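Local coordinates for protein glucuronoarabinoxylan endo-1,4-beta-xylanase (Clostridium papyrosolvens, PDB 4FMV) that cleaves internal beta-1,4 linkages of xylan, this chain being the glycoside hydrolase family 30 catalytic part of a longer protein, at residues M244-E249 with A284-Q289; D134-S139 with E227-E232. All blocks are in the same frame, centred on the assembly; numbering follows the deposited sequence.

Contact 1 of 2, residues M244-E249 with A284-Q289; sequences MNMSKE and AYVLGQ
Neither ring faces nor ring edges meet where M246 and S247 pack on V286 and L287: a thioether chain, a hydroxyl and two branched aliphatic side chains make up the contact. Among the aromatic neighbours, Y264 of strand 261-266 touches both M246 and L287, Y262 of the same strand touches L287, and F235 also touches M246. The two helices, 240-255 and 282-291, run nearly alongside each other, with segment axes 9.8 Å apart at a crossing of -23°, and they are the last two helices packed around the (beta/alpha)8 barrel. M246 spans the gap. With CG anti to the backbone N (chi1 175°) and the chain straight beyond it, the side chain runs past V286 in the opposing direction. Its CG lies 3.8 Å from V286 CG1, its SD is 4.0 Å from the same methyl, and its CE ends beside L287, 3.8 Å from CB. V286 CG1 touches both the methionine and S247, whose OG comes to 3.5 Å from it. That hydroxyl sits beside its own backbone N, from where it hydrogen-bonds to I243 O one helical turn back. I381 of strand 380-387 also touches S247, bringing the beta-rich side domain against this helix pair. No hydrogen bond or salt bridge crosses between the segments. The chemistry therefore implies cohesion by van der Waals contact in a buried seam, where the one polar side-chain atom that joins in has its hydrogen-bonding need met within its own helix.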
ATOM      1  N   MET A 244     -17.188  -4.833   0.838  1.00 13.75           N
ATOM      2  CA  MET A 244     -16.770  -6.218   0.578  1.00 13.01           C
ATOM      3  C   MET A 244     -15.721  -6.323  -0.536  1.00 14.42           C
ATOM      4  O   MET A 244     -14.767  -7.099  -0.434  1.00 11.92           O
ATOM      5  CB  MET A 244     -17.975  -7.081   0.224  1.00 15.45           C
ATOM      6  CG  MET A 244     -18.969  -7.245   1.374  1.00 16.23           C
ATOM      7  SD  MET A 244     -18.190  -8.110   2.747  1.00 16.89           S
ATOM      8  CE  MET A 244     -17.756  -6.770   3.861  1.00 12.51           C
ATOM      9  N   ASN A 245     -15.901  -5.552  -1.603  1.00 12.71           N
ATOM     10  CA  ASN A 245     -14.917  -5.530  -2.675  1.00 13.68           C
ATOM     11  C   ASN A 245     -13.556  -5.155  -2.145  1.00 11.41           C
ATOM     12  O   ASN A 245     -12.557  -5.733  -2.552  1.00 10.20           O
ATOM     13  CB  ASN A 245     -15.302  -4.529  -3.755  1.00 11.86           C
ATOM     14  CG  ASN A 245     -16.425  -5.025  -4.618  1.00 13.13           C
ATOM     15  OD1 ASN A 245     -16.624  -6.232  -4.763  1.00 13.52           O
ATOM     16  ND2 ASN A 245     -17.173  -4.096  -5.205  1.00 15.54           N
ATOM     17  N   MET A 246     -13.531  -4.165  -1.253  1.00 10.09           N
ATOM     18  CA  MET A 246     -12.272  -3.648  -0.704  1.00  9.95           C
ATOM     19  C   MET A 246     -11.671  -4.620   0.308  1.00 10.78           C
ATOM     20  O   MET A 246     -10.479  -4.881   0.260  1.00 10.38           O
ATOM     21  CB  MET A 246     -12.449  -2.255  -0.083  1.00  7.96           C
ATOM     22  CG  MET A 246     -11.211  -1.709   0.619  1.00  9.98           C
ATOM     23  SD  MET A 246     -11.487  -0.071   1.351  1.00 11.25           S
ATOM     24  CE  MET A 246      -9.924   0.162   2.206  1.00  4.85           C
ATOM     25  N   SER A 247     -12.504  -5.162   1.197  1.00 13.43           N
ATOM     26  CA  SER A 247     -12.061  -6.189   2.160  1.00 11.58           C
ATOM     27  C   SER A 247     -11.394  -7.319   1.399  1.00 13.81           C
ATOM     28  O   SER A 247     -10.265  -7.703   1.698  1.00 11.50           O
ATOM     29  CB  SER A 247     -13.252  -6.755   2.946  1.00  8.72           C
ATOM     30  OG  SER A 247     -13.811  -5.793   3.850  1.00 11.04           O
ATOM     31  N   LYS A 248     -12.109  -7.858   0.410  1.00 13.23           N
ATOM     32  CA  LYS A 248     -11.628  -9.011  -0.342  1.00  7.76           C
ATOM     33  C   LYS A 248     -10.329  -8.732  -1.115  1.00  7.99           C
ATOM     34  O   LYS A 248      -9.438  -9.561  -1.144  1.00 10.84           O
ATOM     35  CB  LYS A 248     -12.714  -9.533  -1.273  1.00 12.49           C
ATOM     36  CG  LYS A 248     -12.183 -10.500  -2.357  1.00 18.28           C
ATOM     37  CD  LYS A 248     -12.423 -11.951  -2.044  1.00 21.04           C
ATOM     38  CE  LYS A 248     -12.595 -12.765  -3.345  1.00 21.96           C
ATOM     39  NZ  LYS A 248     -11.491 -12.601  -4.356  1.00 19.77           N
ATOM     40  N   GLU A 249     -10.220  -7.576  -1.757  1.00 10.05           N
ATOM     41  CA  GLU A 249      -8.992  -7.252  -2.483  1.00 11.58           C
ATOM     42  C   GLU A 249      -7.747  -7.152  -1.589  1.00 11.37           C
ATOM     43  O   GLU A 249      -6.649  -7.594  -1.966  1.00 10.92           O
ATOM     44  CB  GLU A 249      -9.152  -5.957  -3.269  1.00 12.27           C
ATOM     45  CG  GLU A 249      -7.928  -5.637  -4.111  1.00 11.32           C
ATOM     46  CD  GLU A 249      -8.197  -4.479  -5.032  1.00 12.56           C
ATOM     47  OE1 GLU A 249      -8.944  -4.649  -6.014  1.00 16.22           O
ATOM     48  OE2 GLU A 249      -7.680  -3.397  -4.762  1.00 14.50           O
ATOM     49  N   ALA A 284     -12.131   3.531   5.545  1.00 13.53           N
ATOM     50  CA  ALA A 284     -10.936   3.716   6.379  1.00  9.83           C
ATOM     51  C   ALA A 284     -10.824   2.611   7.422  1.00  9.01           C
ATOM     52  O   ALA A 284      -9.732   2.128   7.709  1.00  9.49           O
ATOM     53  CB  ALA A 284     -10.956   5.100   7.071  1.00 10.12           C
ATOM     54  N   TYR A 285     -11.960   2.226   7.991  1.00 10.25           N
ATOM     55  CA  TYR A 285     -12.019   1.166   8.994  1.00 10.84           C
ATOM     56  C   TYR A 285     -11.769  -0.219   8.374  1.00 12.99           C
ATOM     57  O   TYR A 285     -11.120  -1.067   8.993  1.00  9.80           O
ATOM     58  CB  TYR A 285     -13.354   1.195   9.719  1.00 10.38           C
ATOM     59  CG  TYR A 285     -13.591   2.477  10.501  1.00 10.14           C
ATOM     60  CD1 TYR A 285     -13.116   2.617  11.801  1.00 11.10           C
ATOM     61  CD2 TYR A 285     -14.273   3.546   9.938  1.00  8.62           C
ATOM     62  CE1 TYR A 285     -13.332   3.783  12.529  1.00 12.50           C
ATOM     63  CE2 TYR A 285     -14.499   4.734  10.665  1.00 12.06           C
ATOM     64  CZ  TYR A 285     -14.017   4.841  11.952  1.00 13.25           C
ATOM     65  OH  TYR A 285     -14.227   5.985  12.688  1.00 17.63           O
ATOM     66  N   VAL A 286     -12.250  -0.440   7.151  1.00 11.05           N
ATOM     67  CA  VAL A 286     -11.902  -1.669   6.433  1.00 10.56           C
ATOM     68  C   VAL A 286     -10.373  -1.818   6.392  1.00 10.57           C
ATOM     69  O   VAL A 286      -9.833  -2.868   6.740  1.00 10.92           O
ATOM     70  CB  VAL A 286     -12.428  -1.679   4.989  1.00  7.82           C
ATOM     71  CG1 VAL A 286     -11.811  -2.895   4.200  1.00  8.03           C
ATOM     72  CG2 VAL A 286     -13.960  -1.710   4.965  1.00  5.95           C
ATOM     73  N   LEU A 287      -9.673  -0.768   5.970  1.00  9.86           N
ATOM     74  CA  LEU A 287      -8.213  -0.833   5.924  1.00 10.10           C
ATOM     75  C   LEU A 287      -7.628  -0.976   7.325  1.00 12.21           C
ATOM     76  O   LEU A 287      -6.618  -1.667   7.520  1.00 12.37           O
ATOM     77  CB  LEU A 287      -7.618   0.369   5.184  1.00 11.89           C
ATOM     78  CG  LEU A 287      -6.103   0.395   4.976  1.00 10.57           C
ATOM     79  CD1 LEU A 287      -5.674  -0.776   4.095  1.00  7.53           C
ATOM     80  CD2 LEU A 287      -5.674   1.714   4.327  1.00 11.48           C
ATOM     81  N   GLY A 288      -8.261  -0.332   8.305  1.00 12.93           N
ATOM     82  CA  GLY A 288      -7.818  -0.426   9.689  1.00 12.95           C
ATOM     83  C   GLY A 288      -7.879  -1.821  10.309  1.00 12.78           C
ATOM     84  O   GLY A 288      -7.114  -2.128  11.234  1.00 10.53           O
ATOM     85  N   GLN A 289      -8.809  -2.656   9.837  1.00  9.86           N
ATOM     86  CA  GLN A 289      -8.902  -4.048  10.279  1.00  9.84           C
ATOM     87  C   GLN A 289      -7.583  -4.767  10.043  1.00 12.36           C
ATOM     88  O   GLN A 289      -7.259  -5.758  10.727  1.00 12.75           O
ATOM     89  CB  GLN A 289      -9.998  -4.779   9.497  1.00  9.36           C
ATOM     90  CG  GLN A 289     -11.413  -4.246   9.714  1.00  7.58           C
ATOM     91  CD  GLN A 289     -12.030  -4.657  11.031  1.00 10.18           C
ATOM     92  OE1 GLN A 289     -13.011  -4.061  11.473  1.00 12.78           O
ATOM     93  NE2 GLN A 289     -11.473  -5.688  11.662  1.00  8.91           N
TER

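Contact 2 of 2, residues D134-S139 with E227-E232; sequences DLYAIS and ELWMTE
Y136, in segment 134-139, and W229, on strand 227-232, meet inside the (beta/alpha)8 barrel, where strands 137-139 and 227-232 are the fourth and seventh in barrel order. The aromatic part comes first. The benzene end of the indole turns its edge to the tyrosine, with W229 CH2 3.7 Å from Y136 CD2 and W229 CZ2 3.7 Å from Y136 CE2. The ring planes are inclined by 32° and the six-membered centroids stand 5.7 Å apart, an oblique pairing. W229 also has an edge-to-face partner in F84, and Y136 a cation-pi partner in R172. Polar interactions come next. Y136 OH comes within 4.0 Å of E227 OE1, too far for a hydrogen bond. That carboxylate oxygen is instead held by two other groups, the W229 indole N-H and R17 NE in a salt bridge. Both would probably stabilise its negative charge, and the N-H bond restrains the rotation of the indole. With chi1 at -58°, W229 turns its ring back toward E227, two residues earlier in the same strand. The bond from W229 NE1 to E227 OE1 is 3.0 Å long; the oxygen lies in the indole plane, while the nitrogen stands above the carboxylate plane.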
ATOM      1  N   ASP A 134      13.115  10.870   7.216  1.00  9.93           N
ATOM      2  CA  ASP A 134      13.947  10.069   6.335  1.00 13.05           C
ATOM      3  C   ASP A 134      12.991   9.271   5.451  1.00 15.66           C
ATOM      4  O   ASP A 134      12.346   8.305   5.907  1.00 15.38           O
ATOM      5  CB  ASP A 134      14.857   9.137   7.154  1.00 19.53           C
ATOM      6  CG  ASP A 134      15.958   9.899   7.925  1.00 26.90           C
ATOM      7  OD1 ASP A 134      16.358  10.999   7.479  1.00 30.28           O
ATOM      8  OD2 ASP A 134      16.434   9.391   8.974  1.00 28.36           O
ATOM      9  N   LEU A 135      12.917   9.652   4.177  1.00 15.20           N
ATOM     10  CA  LEU A 135      11.994   8.992   3.254  1.00 14.57           C
ATOM     11  C   LEU A 135      12.342   7.525   3.142  1.00 13.51           C
ATOM     12  O   LEU A 135      13.510   7.188   2.933  1.00 12.59           O
ATOM     13  CB  LEU A 135      12.099   9.580   1.857  1.00 12.19           C
ATOM     14  CG  LEU A 135      11.253  10.759   1.431  1.00 14.74           C
ATOM     15  CD1 LEU A 135      11.387  10.877  -0.102  1.00  9.84           C
ATOM     16  CD2 LEU A 135       9.800  10.601   1.876  1.00 11.09           C
ATOM     17  N   TYR A 136      11.336   6.659   3.228  1.00 11.23           N
ATOM     18  CA  TYR A 136      11.585   5.226   3.101  1.00 10.63           C
ATOM     19  C   TYR A 136      11.983   4.859   1.675  1.00  9.78           C
ATOM     20  O   TYR A 136      12.893   4.069   1.466  1.00  9.75           O
ATOM     21  CB  TYR A 136      10.358   4.400   3.542  1.00 12.70           C
ATOM     22  CG  TYR A 136      10.672   2.931   3.702  1.00 11.93           C
ATOM     23  CD1 TYR A 136      11.143   2.438   4.904  1.00 10.91           C
ATOM     24  CD2 TYR A 136      10.538   2.047   2.633  1.00 10.49           C
ATOM     25  CE1 TYR A 136      11.458   1.101   5.061  1.00 14.65           C
ATOM     26  CE2 TYR A 136      10.853   0.713   2.777  1.00 10.74           C
ATOM     27  CZ  TYR A 136      11.306   0.250   3.993  1.00 13.83           C
ATOM     28  OH  TYR A 136      11.621  -1.067   4.140  1.00 15.48           O
ATOM     29  N   ALA A 137      11.271   5.415   0.696  1.00  9.15           N
ATOM     30  CA  ALA A 137      11.534   5.133  -0.711  1.00  8.88           C
ATOM     31  C   ALA A 137      10.992   6.269  -1.572  1.00 10.20           C
ATOM     32  O   ALA A 137      10.126   7.036  -1.135  1.00  7.80           O
ATOM     33  CB  ALA A 137      10.867   3.799  -1.134  1.00  7.41           C
ATOM     34  N   ILE A 138      11.498   6.368  -2.798  1.00  8.65           N
ATOM     35  CA  ILE A 138      11.001   7.343  -3.747  1.00  7.92           C
ATOM     36  C   ILE A 138      10.799   6.666  -5.105  1.00  9.42           C
ATOM     37  O   ILE A 138      11.628   5.850  -5.509  1.00  7.29           O
ATOM     38  CB  ILE A 138      11.954   8.561  -3.847  1.00 10.35           C
ATOM     39  CG1 ILE A 138      11.263   9.727  -4.584  1.00  7.58           C
ATOM     40  CG2 ILE A 138      13.308   8.153  -4.491  1.00  6.68           C
ATOM     41  CD1 ILE A 138      11.942  11.099  -4.323  1.00 10.89           C
ATOM     42  N   SER A 139       9.682   6.993  -5.767  1.00 10.29           N
ATOM     43  CA  SER A 139       9.244   6.323  -6.985  1.00 12.75           C
ATOM     44  C   SER A 139       9.679   7.107  -8.216  1.00 12.56           C
ATOM     45  O   SER A 139       9.697   8.333  -8.191  1.00 11.72           O
ATOM     46  CB  SER A 139       7.713   6.130  -6.972  1.00 13.93           C
ATOM     47  OG  SER A 139       7.216   5.452  -8.127  1.00 12.40           O
ATOM     48  N   GLU A 227      11.028  -5.730  -1.987  1.00 12.55           N
ATOM     49  CA  GLU A 227       9.670  -5.714  -1.481  1.00 13.66           C
ATOM     50  C   GLU A 227       8.702  -5.456  -2.632  1.00 11.35           C
ATOM     51  O   GLU A 227       9.076  -4.906  -3.661  1.00 12.51           O
ATOM     52  CB  GLU A 227       9.510  -4.646  -0.399  1.00 17.05           C
ATOM     53  CG  GLU A 227      10.276  -4.932   0.884  1.00 23.62           C
ATOM     54  CD  GLU A 227       9.442  -4.669   2.128  1.00 26.13           C
ATOM     55  OE1 GLU A 227       9.009  -3.516   2.315  1.00 28.21           O
ATOM     56  OE2 GLU A 227       9.219  -5.620   2.907  1.00 19.15           O
ATOM     57  N   LEU A 228       7.459  -5.870  -2.435  1.00 11.87           N
ATOM     58  CA  LEU A 228       6.397  -5.729  -3.413  1.00  7.27           C
ATOM     59  C   LEU A 228       5.192  -5.076  -2.724  1.00 12.29           C
ATOM     60  O   LEU A 228       4.624  -5.658  -1.790  1.00 14.27           O
ATOM     61  CB  LEU A 228       6.024  -7.124  -3.935  1.00  5.34           C
ATOM     62  CG  LEU A 228       4.838  -7.261  -4.905  1.00  9.10           C
ATOM     63  CD1 LEU A 228       5.075  -6.493  -6.207  1.00  9.60           C
ATOM     64  CD2 LEU A 228       4.521  -8.739  -5.225  1.00  4.78           C
ATOM     65  N   TRP A 229       4.807  -3.874  -3.165  1.00  8.31           N
ATOM     66  CA  TRP A 229       3.719  -3.152  -2.518  1.00 10.88           C
ATOM     67  C   TRP A 229       2.659  -2.792  -3.542  1.00 12.57           C
ATOM     68  O   TRP A 229       2.986  -2.383  -4.652  1.00 12.90           O
ATOM     69  CB  TRP A 229       4.184  -1.819  -1.935  1.00  7.60           C
ATOM     70  CG  TRP A 229       5.282  -1.828  -0.941  1.00 10.77           C
ATOM     71  CD1 TRP A 229       5.985  -2.901  -0.462  1.00  9.08           C
ATOM     72  CD2 TRP A 229       5.821  -0.671  -0.306  1.00  9.86           C
ATOM     73  NE1 TRP A 229       6.944  -2.466   0.438  1.00  9.16           N
ATOM     74  CE2 TRP A 229       6.851  -1.100   0.553  1.00  7.94           C
ATOM     75  CE3 TRP A 229       5.524   0.702  -0.379  1.00  9.72           C
ATOM     76  CZ2 TRP A 229       7.598  -0.204   1.327  1.00  8.00           C
ATOM     77  CZ3 TRP A 229       6.265   1.582   0.385  1.00  8.65           C
ATOM     78  CH2 TRP A 229       7.279   1.130   1.233  1.00  9.07           C
ATOM     79  N   MET A 230       1.397  -2.870  -3.139  1.00 11.56           N
ATOM     80  CA  MET A 230       0.338  -2.299  -3.950  1.00  8.77           C
ATOM     81  C   MET A 230       0.219  -0.865  -3.423  1.00 11.85           C
ATOM     82  O   MET A 230      -0.189  -0.643  -2.280  1.00 13.06           O
ATOM     83  CB  MET A 230      -0.948  -3.054  -3.657  1.00  5.84           C
ATOM     84  CG  MET A 230      -2.026  -2.917  -4.698  1.00  7.70           C
ATOM     85  SD  MET A 230      -2.594  -1.239  -4.956  1.00  9.22           S
ATOM     86  CE  MET A 230      -3.279  -0.819  -3.333  1.00  9.15           C
ATOM     87  N   THR A 231       0.643   0.097  -4.238  1.00 10.04           N
ATOM     88  CA  THR A 231       0.784   1.487  -3.786  1.00  9.25           C
ATOM     89  C   THR A 231      -0.364   2.470  -4.032  1.00  8.00           C
ATOM     90  O   THR A 231      -0.303   3.610  -3.569  1.00  9.86           O
ATOM     91  CB  THR A 231       2.074   2.097  -4.386  1.00  8.43           C
ATOM     92  OG1 THR A 231       1.984   2.091  -5.818  1.00  9.57           O
ATOM     93  CG2 THR A 231       3.277   1.296  -3.957  1.00  5.68           C
ATOM     94  N   GLU A 232      -1.339   2.109  -4.855  1.00  8.38           N
ATOM     95  CA  GLU A 232      -2.546   2.934  -4.975  1.00  7.44           C
ATOM     96  C   GLU A 232      -3.775   2.138  -5.377  1.00  8.46           C
ATOM     97  O   GLU A 232      -3.747   1.418  -6.386  1.00  8.30           O
ATOM     98  CB  GLU A 232      -2.309   4.041  -5.998  1.00  6.86           C
ATOM     99  CG  GLU A 232      -3.348   5.183  -5.950  1.00  8.26           C
ATOM    100  CD  GLU A 232      -3.343   5.976  -7.225  1.00 10.30           C
ATOM    101  OE1 GLU A 232      -2.275   6.490  -7.594  1.00 12.41           O
ATOM    102  OE2 GLU A 232      -4.392   6.059  -7.880  1.00 11.29           O
TER

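The two contacts show how one barrel is built from both sides of its wall. Contact 2 lies within the ring of strands and contact 1 in the helical layer outside it; their centres are 20 Å apart and their nearest atoms about 5 Å, without touching. Contact 2 comes first along the chain, and its strand 227-232 is followed, after a loop, by helix 240-255 of contact 1. Strand 261-266 lies beside strand 227-232 and beneath both helices, joining the two regions. Contact 2 fills the barrel near the N-terminal ends of its strands, away from the C-terminal ends where such barrels carry their active sites; contact 1 faces the side domain.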